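Local coordinates for protein glycerophosphoryl diester phosphodiesterase (PDB 3KS6) that belongs to the glycerophosphoryl diester phosphodiesterase family, adopts a TIM-barrel fold and binds a magnesium ion in a site of three acidic residues, at residues A[101-106]-A[228-233]; A[138-143]-A[208-213]; A[37-42]-A[50-55]; A[18-23]-A[84-89]. All coordinates share one frame; numbering follows the deposited sequence.

From the N terminus, the first segment met is 18-23, at the start of helix 20-27; its contact with 84-89 (contact 4) closes a long loop of 60 residues. Within that loop lies contact 3, a short hairpin-like closure with seven residues between its segments, which joins the end of strand 33-40 to the loop after strand 46-48. Contact 1 opens next, on strand 101-106, and closes on strand 228-231 near the C terminus; contact 2, between 138-143 and 208-213, falls wholly inside it. No pair crosses another. Contacts 1 and 2 span the barrel interior and its rim, contacts 1 and 3 share the magnesium ion, and contact 4 packs an outer helix against the hairpin side.

Contact 1 (A[101-106]-A[228-233]); sequences NFRCEI and VFTTDR. With MG (magnesium ion), chain F.
Arg103 reaches across the barrel interior from strand 101-106 to Thr230 and Val228 on strand 228-231. The two strands are not neighbours: the closest pair of backbone positions, Arg103 CA and Thr230 CA, stands 9.4 Å apart, and side chains fill the distance. CB of Arg103 points toward the other strand, and with CG anti to the backbone N (chi1 172°) the chain runs extended as far as NE. Its CD is the first atom to meet the methyl of Thr230, CD to CG2 being 3.8 Å. NE then comes to 3.4 Å from Thr230 CG2, and CZ to 3.5 Å, because this methyl sits over one face of the guanidinium, displaced toward its rim. At the tip, NH1 meets Val228 CG1 at 3.8 Å, an edge-on approach in the plane of the group, while NH2 hydrogen-bonds to an unknown ligand that also bonds to Thr230 OG1. Two positions along the strand from Arg103, Glu105 OE1 binds the magnesium ion at 2.0 Å, together with Glu35, Asp37 and two waters. Arg103 also packs on Glu33 and Glu35 of the adjacent strand 33-40. Between the two segments the contact is thus purely van der Waals: methyl groups pack the guanidinium at a face and an edge, while NH2 finds its polar partner in the ligand.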
loop_
_atom_site.group_PDB
_atom_site.type_symbol
_atom_site.label_atom_id
_atom_site.label_comp_id
_atom_site.label_asym_id
_atom_site.label_seq_id
_atom_site.Cartn_x
_atom_site.Cartn_y
_atom_site.Cartn_z
ATOM N N ASN A 101 8.255 -2.033 -8.158
ATOM C CA ASN A 101 8.685 -2.385 -6.824
ATOM C C ASN A 101 7.525 -2.435 -5.858
ATOM O O ASN A 101 6.402 -2.186 -6.253
ATOM C CB ASN A 101 9.761 -1.436 -6.389
ATOM C CG ASN A 101 11.027 -1.611 -7.207
ATOM O OD1 ASN A 101 11.343 -2.712 -7.665
ATOM N ND2 ASN A 101 11.741 -0.539 -7.391
ATOM N N PHE A 102 7.806 -2.789 -4.602
ATOM C CA PHE A 102 6.751 -3.102 -3.649
ATOM C C PHE A 102 6.504 -1.950 -2.689
ATOM O O PHE A 102 7.468 -1.327 -2.210
ATOM C CB PHE A 102 7.176 -4.293 -2.771
ATOM C CG PHE A 102 6.982 -5.689 -3.377
ATOM C CD1 PHE A 102 6.368 -5.920 -4.588
ATOM C CD2 PHE A 102 7.327 -6.797 -2.606
ATOM C CE1 PHE A 102 6.161 -7.213 -5.057
ATOM C CE2 PHE A 102 7.101 -8.098 -3.085
ATOM C CZ PHE A 102 6.525 -8.279 -4.324
ATOM N N ARG A 103 5.224 -1.720 -2.384
ATOM C CA ARG A 103 4.772 -0.859 -1.301
ATOM C C ARG A 103 3.909 -1.805 -0.414
ATOM O O ARG A 103 2.772 -2.162 -0.747
ATOM C CB ARG A 103 3.994 0.358 -1.830
ATOM C CG ARG A 103 3.314 1.227 -0.743
ATOM C CD ARG A 103 2.462 2.230 -1.406
ATOM N NE ARG A 103 1.543 2.955 -0.534
ATOM C CZ ARG A 103 1.515 4.274 -0.376
ATOM N NH1 ARG A 103 2.330 5.096 -1.052
ATOM N NH2 ARG A 103 0.578 4.784 0.402
ATOM N N CYS A 104 4.503 -2.240 0.672
ATOM C CA CYS A 104 3.929 -3.258 1.537
ATOM C C CYS A 104 3.264 -2.642 2.765
ATOM O O CYS A 104 3.943 -1.994 3.542
ATOM C CB CYS A 104 5.080 -4.189 1.973
ATOM S SG CYS A 104 4.602 -5.479 3.130
ATOM N N GLU A 105 1.977 -2.884 2.979
ATOM C CA GLU A 105 1.292 -2.329 4.164
ATOM C C GLU A 105 1.136 -3.368 5.246
ATOM O O GLU A 105 0.671 -4.471 4.983
ATOM C CB GLU A 105 -0.088 -1.741 3.810
ATOM C CG GLU A 105 -0.662 -0.912 4.956
ATOM C CD GLU A 105 -2.031 -0.336 4.670
ATOM O OE1 GLU A 105 -2.412 -0.197 3.472
ATOM O OE2 GLU A 105 -2.755 -0.078 5.669
ATOM N N ILE A 106 1.522 -2.990 6.450
ATOM C CA ILE A 106 1.389 -3.799 7.668
ATOM C C ILE A 106 0.081 -3.409 8.359
ATOM O O ILE A 106 -0.070 -2.271 8.866
ATOM C CB ILE A 106 2.559 -3.521 8.624
ATOM C CG1 ILE A 106 3.890 -3.803 7.939
ATOM C CG2 ILE A 106 2.442 -4.398 9.908
ATOM C CD1 ILE A 106 4.000 -5.274 7.432
ATOM N N VAL A 228 3.983 10.454 -4.434
ATOM C CA VAL A 228 3.436 9.199 -4.896
ATOM C C VAL A 228 1.971 9.204 -4.509
ATOM O O VAL A 228 1.593 9.920 -3.546
ATOM C CB VAL A 228 4.126 8.008 -4.209
ATOM C CG1 VAL A 228 3.990 8.096 -2.668
ATOM C CG2 VAL A 228 3.595 6.635 -4.750
ATOM N N PHE A 229 1.173 8.449 -5.267
ATOM C CA PHE A 229 -0.214 8.144 -4.872
ATOM C C PHE A 229 -0.558 6.732 -5.216
ATOM O O PHE A 229 -0.040 6.184 -6.198
ATOM C CB PHE A 229 -1.238 9.118 -5.471
ATOM C CG PHE A 229 -1.309 9.110 -6.984
ATOM C CD1 PHE A 229 -2.204 8.291 -7.618
ATOM C CD2 PHE A 229 -0.538 9.985 -7.749
ATOM C CE1 PHE A 229 -2.280 8.236 -9.046
ATOM C CE2 PHE A 229 -0.630 9.993 -9.161
ATOM C CZ PHE A 229 -1.504 9.123 -9.801
ATOM N N THR A 230 -1.386 6.099 -4.378
ATOM C CA THR A 230 -1.975 4.808 -4.714
ATOM C C THR A 230 -3.316 5.027 -5.426
ATOM O O THR A 230 -4.035 5.995 -5.178
ATOM C CB THR A 230 -2.197 3.923 -3.525
ATOM O OG1 THR A 230 -3.083 4.576 -2.600
ATOM C CG2 THR A 230 -0.809 3.538 -2.866
ATOM N N THR A 231 -3.614 4.129 -6.365
ATOM C CA THR A 231 -4.839 4.210 -7.181
ATOM C C THR A 231 -5.394 2.855 -7.543
ATOM O O THR A 231 -4.668 1.920 -7.883
ATOM C CB THR A 231 -4.615 5.021 -8.511
ATOM O OG1 THR A 231 -5.837 5.127 -9.293
ATOM C CG2 THR A 231 -3.489 4.396 -9.360
ATOM N N ASP A 232 -6.713 2.761 -7.493
ATOM C CA ASP A 232 -7.438 1.583 -7.962
ATOM C C ASP A 232 -7.601 1.556 -9.477
ATOM O O ASP A 232 -8.142 0.573 -10.000
ATOM C CB ASP A 232 -8.847 1.511 -7.338
ATOM C CG ASP A 232 -8.840 0.986 -5.932
ATOM O OD1 ASP A 232 -7.824 0.392 -5.505
ATOM O OD2 ASP A 232 -9.896 1.149 -5.269
ATOM N N ARG A 233 -7.147 2.617 -10.168
ATOM C CA ARG A 233 -7.231 2.704 -11.634
ATOM C C ARG A 233 -5.858 3.056 -12.245
ATOM O O ARG A 233 -5.673 4.140 -12.825
ATOM C CB ARG A 233 -8.294 3.730 -12.047
ATOM C CG ARG A 233 -9.730 3.282 -11.721
ATOM C CD ARG A 233 -10.756 4.120 -12.502
ATOM N NE ARG A 233 -12.162 3.676 -12.345
ATOM C CZ ARG A 233 -13.032 4.092 -11.415
ATOM N NH1 ARG A 233 -12.678 4.950 -10.453
ATOM N NH2 ARG A 233 -14.284 3.628 -11.417
HETATM MG MG MG F . -3.244 -0.935 1.765
HETATM O O HOH W 1 -4.311 -1.819 0.157
HETATM O O HOH W 2 -5.065 -0.733 2.771
#

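Contact 2 (A[138-143]-A[208-213]); sequences SSFLLA and GCWAAH
Phe140 turns the edge of its ring to the face of the Trp210 indole, an offset edge-to-face pair whose planes stand at 83°. The centroid of the phenyl ring and that of the six-membered indole ring are 5.2 Å apart. The leading atoms of the phenylalanine are CE2 and CZ, and each comes to 3.6 Å from Trp210 CZ2; CZ lies over the indole face, offset toward the rim of the ring. For Trp210, CG between its own backbone N and carbonyl carbon (chi1 46°) sends the indole out from strand 206-210 to meet the phenyl.

A second shell sets these rings. The indole NE1 is bonded to Gly186 O, which helps to set the rotation of the indole, while His188 makes another edge-to-face contact with it and Leu159 of strand 156-160 touches both Phe140 and Trp210. Ser139 OG accepts from Leu141 N at 3.1 Å, an ST turn that shapes the backbone around Phe140 just before helix 142-151, and the same hydroxyl is bonded to Ile106 O.

Both aromatic residues follow or end barrel strands, at the C-terminal ends where a TIM barrel carries its pocket. An acetate ion beside Phe140 and an unknown ligand beside Trp210, though both probably come from the crystallisation liquor, are consistent with an aromatic wall of that pocket.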
loop_
_atom_site.group_PDB
_atom_site.type_symbol
_atom_site.label_atom_id
_atom_site.label_comp_id
_atom_site.label_asym_id
_atom_site.label_seq_id
_atom_site.Cartn_x
_atom_site.Cartn_y
_atom_site.Cartn_z
ATOM N N SER A 138 4.623 0.551 4.702
ATOM C CA SER A 138 3.653 1.567 5.115
ATOM C C SER A 138 2.759 0.969 6.209
ATOM O O SER A 138 2.665 -0.235 6.311
ATOM C CB SER A 138 2.765 1.956 3.942
ATOM O OG SER A 138 1.988 0.859 3.482
ATOM N N SER A 139 2.151 1.828 7.028
ATOM C CA SER A 139 1.164 1.369 8.007
ATOM C C SER A 139 0.419 2.550 8.515
ATOM O O SER A 139 0.990 3.650 8.551
ATOM C CB SER A 139 1.859 0.737 9.212
ATOM O OG SER A 139 0.930 0.143 10.078
ATOM N N PHE A 140 -0.843 2.349 8.926
ATOM C CA PHE A 140 -1.557 3.397 9.674
ATOM C C PHE A 140 -1.150 3.410 11.151
ATOM O O PHE A 140 -1.434 4.386 11.843
ATOM C CB PHE A 140 -3.061 3.173 9.615
ATOM C CG PHE A 140 -3.694 3.583 8.324
ATOM C CD1 PHE A 140 -3.776 2.700 7.253
ATOM C CD2 PHE A 140 -4.196 4.864 8.156
ATOM C CE1 PHE A 140 -4.378 3.070 6.070
ATOM C CE2 PHE A 140 -4.788 5.232 6.945
ATOM C CZ PHE A 140 -4.882 4.328 5.929
ATOM N N LEU A 141 -0.540 2.317 11.633
ATOM C CA LEU A 141 -0.244 2.123 13.049
ATOM C C LEU A 141 1.174 2.514 13.418
ATOM O O LEU A 141 2.154 1.962 12.917
ATOM C CB LEU A 141 -0.509 0.693 13.495
ATOM C CG LEU A 141 -1.944 0.299 13.882
ATOM C CD1 LEU A 141 -2.877 0.483 12.729
ATOM C CD2 LEU A 141 -2.049 -1.149 14.388
ATOM N N LEU A 142 1.286 3.473 14.320
ATOM C CA LEU A 142 2.586 3.902 14.819
ATOM C C LEU A 142 3.332 2.779 15.533
ATOM O O LEU A 142 4.563 2.729 15.488
ATOM C CB LEU A 142 2.472 5.096 15.771
ATOM C CG LEU A 142 2.243 6.440 15.131
ATOM C CD1 LEU A 142 2.209 7.492 16.280
ATOM C CD2 LEU A 142 3.321 6.770 14.095
ATOM N N ALA A 143 2.620 1.881 16.205
ATOM C CA ALA A 143 3.292 0.745 16.840
ATOM C C ALA A 143 4.061 -0.037 15.798
ATOM O O ALA A 143 5.172 -0.484 16.050
ATOM C CB ALA A 143 2.258 -0.222 17.538
ATOM N N GLY A 208 2.896 12.325 0.230
ATOM C CA GLY A 208 2.163 11.614 -0.789
ATOM C C GLY A 208 0.719 11.324 -0.409
ATOM O O GLY A 208 0.259 11.706 0.675
ATOM N N CYS A 209 0.006 10.647 -1.305
ATOM C CA CYS A 209 -1.416 10.420 -1.120
ATOM C C CYS A 209 -1.866 8.999 -1.405
ATOM O O CYS A 209 -1.119 8.146 -1.934
ATOM C CB CYS A 209 -2.249 11.425 -1.952
ATOM S SG CYS A 209 -1.832 13.139 -1.657
ATOM N N TRP A 210 -3.096 8.720 -1.002
ATOM C CA TRP A 210 -3.747 7.443 -1.266
ATOM C C TRP A 210 -5.240 7.689 -1.533
ATOM O O TRP A 210 -5.760 8.808 -1.354
ATOM C CB TRP A 210 -3.509 6.407 -0.144
ATOM C CG TRP A 210 -3.695 6.916 1.245
ATOM C CD1 TRP A 210 -2.786 7.538 1.994
ATOM C CD2 TRP A 210 -4.890 6.816 2.046
ATOM N NE1 TRP A 210 -3.322 7.868 3.227
ATOM C CE2 TRP A 210 -4.610 7.413 3.281
ATOM C CE3 TRP A 210 -6.159 6.256 1.843
ATOM C CZ2 TRP A 210 -5.564 7.514 4.287
ATOM C CZ3 TRP A 210 -7.089 6.337 2.840
ATOM C CH2 TRP A 210 -6.794 6.960 4.052
ATOM N N ALA A 211 -5.870 6.674 -2.075
ATOM C CA ALA A 211 -7.297 6.663 -2.446
ATOM C C ALA A 211 -7.632 7.540 -3.649
ATOM O O ALA A 211 -8.746 8.041 -3.746
ATOM C CB ALA A 211 -8.238 6.985 -1.229
ATOM N N ALA A 212 -6.667 7.709 -4.567
ATOM C CA ALA A 212 -6.847 8.549 -5.766
ATOM C C ALA A 212 -7.382 7.676 -6.888
ATOM O O ALA A 212 -6.634 7.217 -7.737
ATOM C CB ALA A 212 -5.567 9.171 -6.162
ATOM N N HIS A 213 -8.684 7.446 -6.876
ATOM C CA HIS A 213 -9.316 6.475 -7.783
ATOM C C HIS A 213 -10.046 7.065 -8.997
ATOM O O HIS A 213 -10.250 6.347 -9.986
ATOM C CB HIS A 213 -10.281 5.608 -6.987
ATOM C CG HIS A 213 -9.666 4.969 -5.787
ATOM N ND1 HIS A 213 -8.403 4.412 -5.789
ATOM C CD2 HIS A 213 -10.145 4.802 -4.539
ATOM C CE1 HIS A 213 -8.143 3.907 -4.597
ATOM N NE2 HIS A 213 -9.183 4.139 -3.814
#

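Contact 3 (A[37-42]-A[50-55]); sequences DLHPTA and HDPTLD. With MG (magnesium ion), chain F.
His39 and the backbone of His50 form a tight part of this contact. His39 NE2 donates to His50 O at 2.8 Å with an N-H...O angle of 161°; the acceptor lies close to the imidazole plane, whereas the donor approaches from above the plane of the carbonyl. Pro52 packs over one face of the same ring, its CA 3.7 Å from the ring centroid in a CH-pi contact, and Pro52 CB reaches His39 CE1 at 3.7 Å. The other ring nitrogen, ND1, is bonded to Tyr115 OH, so the imidazole is held at both nitrogens and pressed from a face. His50 O has a second donor in Lys107 NZ.

Residues 50-55 lie in the loop that follows strand 46-48, the antiparallel partner of strand 33-40, at the magnesium site of this TIM-barrel protein, where Asp37 OD1 binds the metal at 2.1 Å alongside Glu35 and Glu105.

The metal end makes a second close contact. Asp37 OD2 meets the edge of the His50 ring at CD2, 3.3 Å away, with the carboxylate and ring planes 62° apart. The two side chains lie side by side, and OD2 accepts from metal-bound water 1 at 2.6 Å. Looser is the partly exposed side, where Asp51 points away from 37-42 and the ring of His50 has an acetate ion nearby.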
loop_
_atom_site.group_PDB
_atom_site.type_symbol
_atom_site.label_atom_id
_atom_site.label_comp_id
_atom_site.label_asym_id
_atom_site.label_seq_id
_atom_site.Cartn_x
_atom_site.Cartn_y
_atom_site.Cartn_z
ATOM N N ASP A 37 -1.373 -5.437 1.021
ATOM C CA ASP A 37 -1.447 -5.605 2.479
ATOM C C ASP A 37 -1.237 -7.103 2.762
ATOM O O ASP A 37 -1.513 -7.941 1.924
ATOM C CB ASP A 37 -2.831 -5.191 2.982
ATOM C CG ASP A 37 -3.380 -3.971 2.263
ATOM O OD1 ASP A 37 -2.920 -2.829 2.541
ATOM O OD2 ASP A 37 -4.275 -4.149 1.407
ATOM N N LEU A 38 -0.776 -7.427 3.959
ATOM C CA LEU A 38 -0.412 -8.804 4.295
ATOM C C LEU A 38 -1.003 -9.186 5.630
ATOM O O LEU A 38 -1.110 -8.333 6.513
ATOM C CB LEU A 38 1.132 -8.943 4.368
ATOM C CG LEU A 38 2.002 -8.632 3.125
ATOM C CD1 LEU A 38 3.532 -8.745 3.453
ATOM C CD2 LEU A 38 1.620 -9.542 1.977
ATOM N N HIS A 39 -1.354 -10.470 5.785
ATOM C CA HIS A 39 -1.838 -11.049 7.052
ATOM C C HIS A 39 -1.250 -12.437 7.293
ATOM O O HIS A 39 -0.988 -13.182 6.337
ATOM C CB HIS A 39 -3.366 -11.164 7.028
ATOM C CG HIS A 39 -4.063 -9.847 6.916
ATOM N ND1 HIS A 39 -4.395 -9.082 8.013
ATOM C CD2 HIS A 39 -4.422 -9.132 5.828
ATOM C CE1 HIS A 39 -4.962 -7.964 7.597
ATOM N NE2 HIS A 39 -4.986 -7.971 6.276
ATOM N N PRO A 40 -1.010 -12.793 8.558
ATOM C CA PRO A 40 -0.547 -14.139 8.851
ATOM C C PRO A 40 -1.687 -15.129 8.900
ATOM O O PRO A 40 -2.795 -14.736 9.244
ATOM C CB PRO A 40 0.064 -13.982 10.238
ATOM C CG PRO A 40 -0.748 -12.895 10.873
ATOM C CD PRO A 40 -1.135 -11.980 9.773
ATOM N N THR A 41 -1.423 -16.395 8.552
ATOM C CA THR A 41 -2.372 -17.485 8.773
ATOM C C THR A 41 -2.069 -18.163 10.111
ATOM O O THR A 41 -1.086 -17.820 10.786
ATOM C CB THR A 41 -2.304 -18.538 7.682
ATOM O OG1 THR A 41 -1.028 -19.196 7.763
ATOM C CG2 THR A 41 -2.535 -17.880 6.291
ATOM N N ALA A 42 -2.929 -19.089 10.533
ATOM C CA ALA A 42 -2.717 -19.782 11.810
ATOM C C ALA A 42 -1.472 -20.675 11.789
ATOM O O ALA A 42 -0.801 -20.819 12.814
ATOM C CB ALA A 42 -3.978 -20.609 12.229
ATOM N N HIS A 50 -6.521 -7.522 1.796
ATOM C CA HIS A 50 -6.699 -6.252 2.486
ATOM C C HIS A 50 -7.253 -6.412 3.909
ATOM O O HIS A 50 -6.545 -6.117 4.872
ATOM C CB HIS A 50 -7.603 -5.316 1.670
ATOM C CG HIS A 50 -7.911 -4.055 2.395
ATOM N ND1 HIS A 50 -9.193 -3.706 2.772
ATOM C CD2 HIS A 50 -7.091 -3.102 2.887
ATOM C CE1 HIS A 50 -9.137 -2.579 3.459
ATOM N NE2 HIS A 50 -7.876 -2.188 3.534
ATOM N N ASP A 51 -8.497 -6.894 4.054
ATOM C CA ASP A 51 -9.090 -7.022 5.391
ATOM C C ASP A 51 -8.461 -8.199 6.159
ATOM O O ASP A 51 -7.943 -9.143 5.551
ATOM C CB ASP A 51 -10.600 -7.266 5.324
ATOM C CG ASP A 51 -11.399 -6.047 4.924
ATOM O OD1 ASP A 51 -10.935 -4.900 5.072
ATOM O OD2 ASP A 51 -12.528 -6.280 4.465
ATOM N N PRO A 52 -8.515 -8.161 7.497
ATOM C CA PRO A 52 -8.010 -9.277 8.278
ATOM C C PRO A 52 -8.955 -10.471 8.210
ATOM O O PRO A 52 -8.646 -11.523 8.779
ATOM C CB PRO A 52 -7.921 -8.700 9.694
ATOM C CG PRO A 52 -8.943 -7.621 9.730
ATOM C CD PRO A 52 -8.995 -7.053 8.351
ATOM N N THR A 53 -10.100 -10.292 7.555
ATOM C CA THR A 53 -11.082 -11.351 7.347
ATOM C C THR A 53 -11.355 -11.502 5.864
ATOM O O THR A 53 -11.132 -10.594 5.052
ATOM C CB THR A 53 -12.410 -11.070 8.060
ATOM O OG1 THR A 53 -12.971 -9.870 7.531
ATOM C CG2 THR A 53 -12.229 -10.953 9.602
ATOM N N LEU A 54 -11.837 -12.676 5.506
ATOM C CA LEU A 54 -12.127 -12.994 4.126
ATOM C C LEU A 54 -13.514 -12.544 3.636
ATOM O O LEU A 54 -13.778 -12.635 2.469
ATOM C CB LEU A 54 -11.970 -14.504 3.916
ATOM C CG LEU A 54 -10.548 -15.115 4.018
ATOM C CD1 LEU A 54 -10.573 -16.618 3.625
ATOM C CD2 LEU A 54 -9.512 -14.372 3.154
ATOM N N ASP A 55 -14.366 -12.035 4.524
ATOM C CA ASP A 55 -15.790 -11.818 4.230
ATOM C C ASP A 55 -16.098 -10.915 3.035
ATOM O O ASP A 55 -16.888 -11.284 2.182
ATOM C CB ASP A 55 -16.522 -11.261 5.456
ATOM C CG ASP A 55 -16.365 -12.136 6.714
ATOM O OD1 ASP A 55 -15.288 -12.686 6.955
ATOM O OD2 ASP A 55 -17.345 -12.245 7.483
HETATM MG MG MG F . -3.244 -0.935 1.765
HETATM O O HOH W 1 -4.311 -1.819 0.157
HETATM O O HOH W 2 -5.065 -0.733 2.771
#

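Contact 4 (A[18-23]-A[84-89])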
loop_
_atom_site.group_PDB
_atom_site.type_symbol
_atom_site.label_atom_id
_atom_site.label_comp_id
_atom_site.label_asym_id
_atom_site.label_seq_id
_atom_site.Cartn_x
_atom_site.Cartn_y
_atom_site.Cartn_z
ATOM N N SER A 18 -6.787 -7.471 -4.992
ATOM C CA SER A 18 -5.645 -8.336 -4.649
ATOM C C SER A 18 -5.661 -9.668 -5.388
ATOM O O SER A 18 -5.379 -10.746 -4.811
ATOM C CB SER A 18 -5.564 -8.564 -3.115
ATOM O OG SER A 18 -5.588 -7.339 -2.426
ATOM N N THR A 19 -5.942 -9.607 -6.686
ATOM C CA THR A 19 -6.079 -10.827 -7.474
ATOM C C THR A 19 -4.807 -11.123 -8.238
ATOM O O THR A 19 -4.073 -10.183 -8.608
ATOM C CB THR A 19 -7.202 -10.707 -8.549
ATOM O OG1 THR A 19 -6.932 -9.581 -9.393
ATOM C CG2 THR A 19 -8.637 -10.596 -7.898
ATOM N N PRO A 20 -4.566 -12.413 -8.543
ATOM C CA PRO A 20 -3.460 -12.746 -9.434
ATOM C C PRO A 20 -3.481 -11.962 -10.765
ATOM O O PRO A 20 -2.436 -11.496 -11.235
ATOM C CB PRO A 20 -3.662 -14.251 -9.675
ATOM C CG PRO A 20 -4.326 -14.735 -8.429
ATOM C CD PRO A 20 -5.246 -13.622 -8.026
ATOM N N HIS A 21 -4.654 -11.803 -11.375
ATOM C CA HIS A 21 -4.753 -11.010 -12.622
ATOM C C HIS A 21 -4.275 -9.560 -12.415
ATOM O O HIS A 21 -3.475 -9.044 -13.208
ATOM C CB HIS A 21 -6.190 -11.056 -13.150
ATOM C CG HIS A 21 -6.381 -10.363 -14.459
ATOM N ND1 HIS A 21 -7.626 -10.017 -14.939
ATOM C CD2 HIS A 21 -5.488 -9.925 -15.378
ATOM C CE1 HIS A 21 -7.489 -9.424 -16.113
ATOM N NE2 HIS A 21 -6.203 -9.349 -16.396
ATOM N N GLY A 22 -4.722 -8.914 -11.334
ATOM C CA GLY A 22 -4.286 -7.532 -11.104
ATOM C C GLY A 22 -2.805 -7.426 -10.827
ATOM O O GLY A 22 -2.105 -6.595 -11.400
ATOM N N PHE A 23 -2.290 -8.300 -9.977
ATOM C CA PHE A 23 -0.874 -8.204 -9.679
ATOM C C PHE A 23 0.013 -8.523 -10.912
ATOM O O PHE A 23 1.098 -7.955 -11.062
ATOM C CB PHE A 23 -0.505 -9.079 -8.492
ATOM C CG PHE A 23 -1.047 -8.592 -7.176
ATOM C CD1 PHE A 23 -0.696 -7.341 -6.685
ATOM C CD2 PHE A 23 -1.841 -9.410 -6.376
ATOM C CE1 PHE A 23 -1.164 -6.887 -5.477
ATOM C CE2 PHE A 23 -2.293 -8.941 -5.150
ATOM C CZ PHE A 23 -1.937 -7.680 -4.701
ATOM N N HIS A 84 -7.784 -17.552 -6.340
ATOM C CA HIS A 84 -7.704 -17.665 -4.882
ATOM C C HIS A 84 -6.721 -16.639 -4.298
ATOM O O HIS A 84 -5.860 -16.107 -5.016
ATOM C CB HIS A 84 -7.289 -19.107 -4.465
ATOM C CG HIS A 84 -8.116 -20.177 -5.110
ATOM N ND1 HIS A 84 -9.438 -20.392 -4.778
ATOM C CD2 HIS A 84 -7.818 -21.077 -6.079
ATOM C CE1 HIS A 84 -9.926 -21.363 -5.532
ATOM N NE2 HIS A 84 -8.959 -21.811 -6.313
ATOM N N PRO A 85 -6.863 -16.329 -3.008
ATOM C CA PRO A 85 -5.880 -15.456 -2.379
ATOM C C PRO A 85 -4.440 -15.932 -2.557
ATOM O O PRO A 85 -4.171 -17.147 -2.516
ATOM C CB PRO A 85 -6.268 -15.480 -0.896
ATOM C CG PRO A 85 -7.735 -15.758 -0.900
ATOM C CD PRO A 85 -7.969 -16.673 -2.092
HETATM N N MSE A 86 -3.538 -14.981 -2.759
HETATM C CA MSE A 86 -2.105 -15.263 -2.951
HETATM C C MSE A 86 -1.308 -15.259 -1.657
HETATM O O MSE A 86 -1.686 -14.610 -0.658
HETATM C CB MSE A 86 -1.452 -14.215 -3.859
HETATM C CG MSE A 86 -2.087 -14.007 -5.221
HETATM SE SE MSE A 86 -0.944 -12.896 -6.352
HETATM C CE MSE A 86 0.379 -14.116 -6.910
ATOM N N THR A 87 -0.181 -15.980 -1.694
ATOM C CA THR A 87 0.829 -15.886 -0.665
ATOM C C THR A 87 1.840 -14.810 -1.074
ATOM O O THR A 87 1.925 -14.420 -2.251
ATOM C CB THR A 87 1.589 -17.228 -0.447
ATOM O OG1 THR A 87 2.275 -17.580 -1.659
ATOM C CG2 THR A 87 0.636 -18.335 -0.006
ATOM N N LEU A 88 2.598 -14.313 -0.100
ATOM C CA LEU A 88 3.650 -13.350 -0.397
ATOM C C LEU A 88 4.631 -13.965 -1.431
ATOM O O LEU A 88 5.032 -13.305 -2.410
ATOM C CB LEU A 88 4.388 -12.920 0.891
ATOM C CG LEU A 88 5.576 -11.948 0.756
ATOM C CD1 LEU A 88 5.214 -10.667 -0.029
ATOM C CD2 LEU A 88 6.170 -11.628 2.139
ATOM N N GLU A 89 5.003 -15.228 -1.241
ATOM C CA GLU A 89 5.938 -15.898 -2.152
ATOM C C GLU A 89 5.460 -15.885 -3.603
ATOM O O GLU A 89 6.226 -15.626 -4.559
ATOM C CB GLU A 89 6.155 -17.359 -1.698
ATOM C CG GLU A 89 6.989 -18.170 -2.698
ATOM C CD GLU A 89 7.163 -19.648 -2.343
ATOM O OE1 GLU A 89 6.352 -20.199 -1.569
ATOM O OE2 GLU A 89 8.130 -20.241 -2.878
HETATM O O HOH W 3 -4.563 -12.263 -2.865
#
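The selenium of Met86, a selenomethionine, lies 3.6 Å from Phe23 CD2 in a Met-aromatic contact. It is 4.8 Å from the ring centroid and approaches obliquely, 64° off the ring normal. In Met86, chi1 -55° sets CG anti to the carbonyl carbon, and the extended second torsion (chi2 -169°) carries the selenium to the ring atom CD2 of Phe23; the bend at the third torsion moves only CE. Lower down the same chain, Met86 CG rests on Pro20 CG at 4.0 Å, the two side chains sliding past each other in opposite directions.

In the TIM-barrel fold these are outer elements: the first turn of helix 20-27 packs beside the weakly bonded strand 86-87, and Phe23 goes on to Leu91 and Leu94 of helix 88-95 and inward onto Val34 and Phe36 of strand 33-40. Thr19 N-caps the helix, its OG1 accepting from Gly22 N at 3.0 Å.

Polar linkage between the segments runs through water 3, which donates to Ser18 O at 2.6 Å and accepts from Met86 N at 2.9 Å.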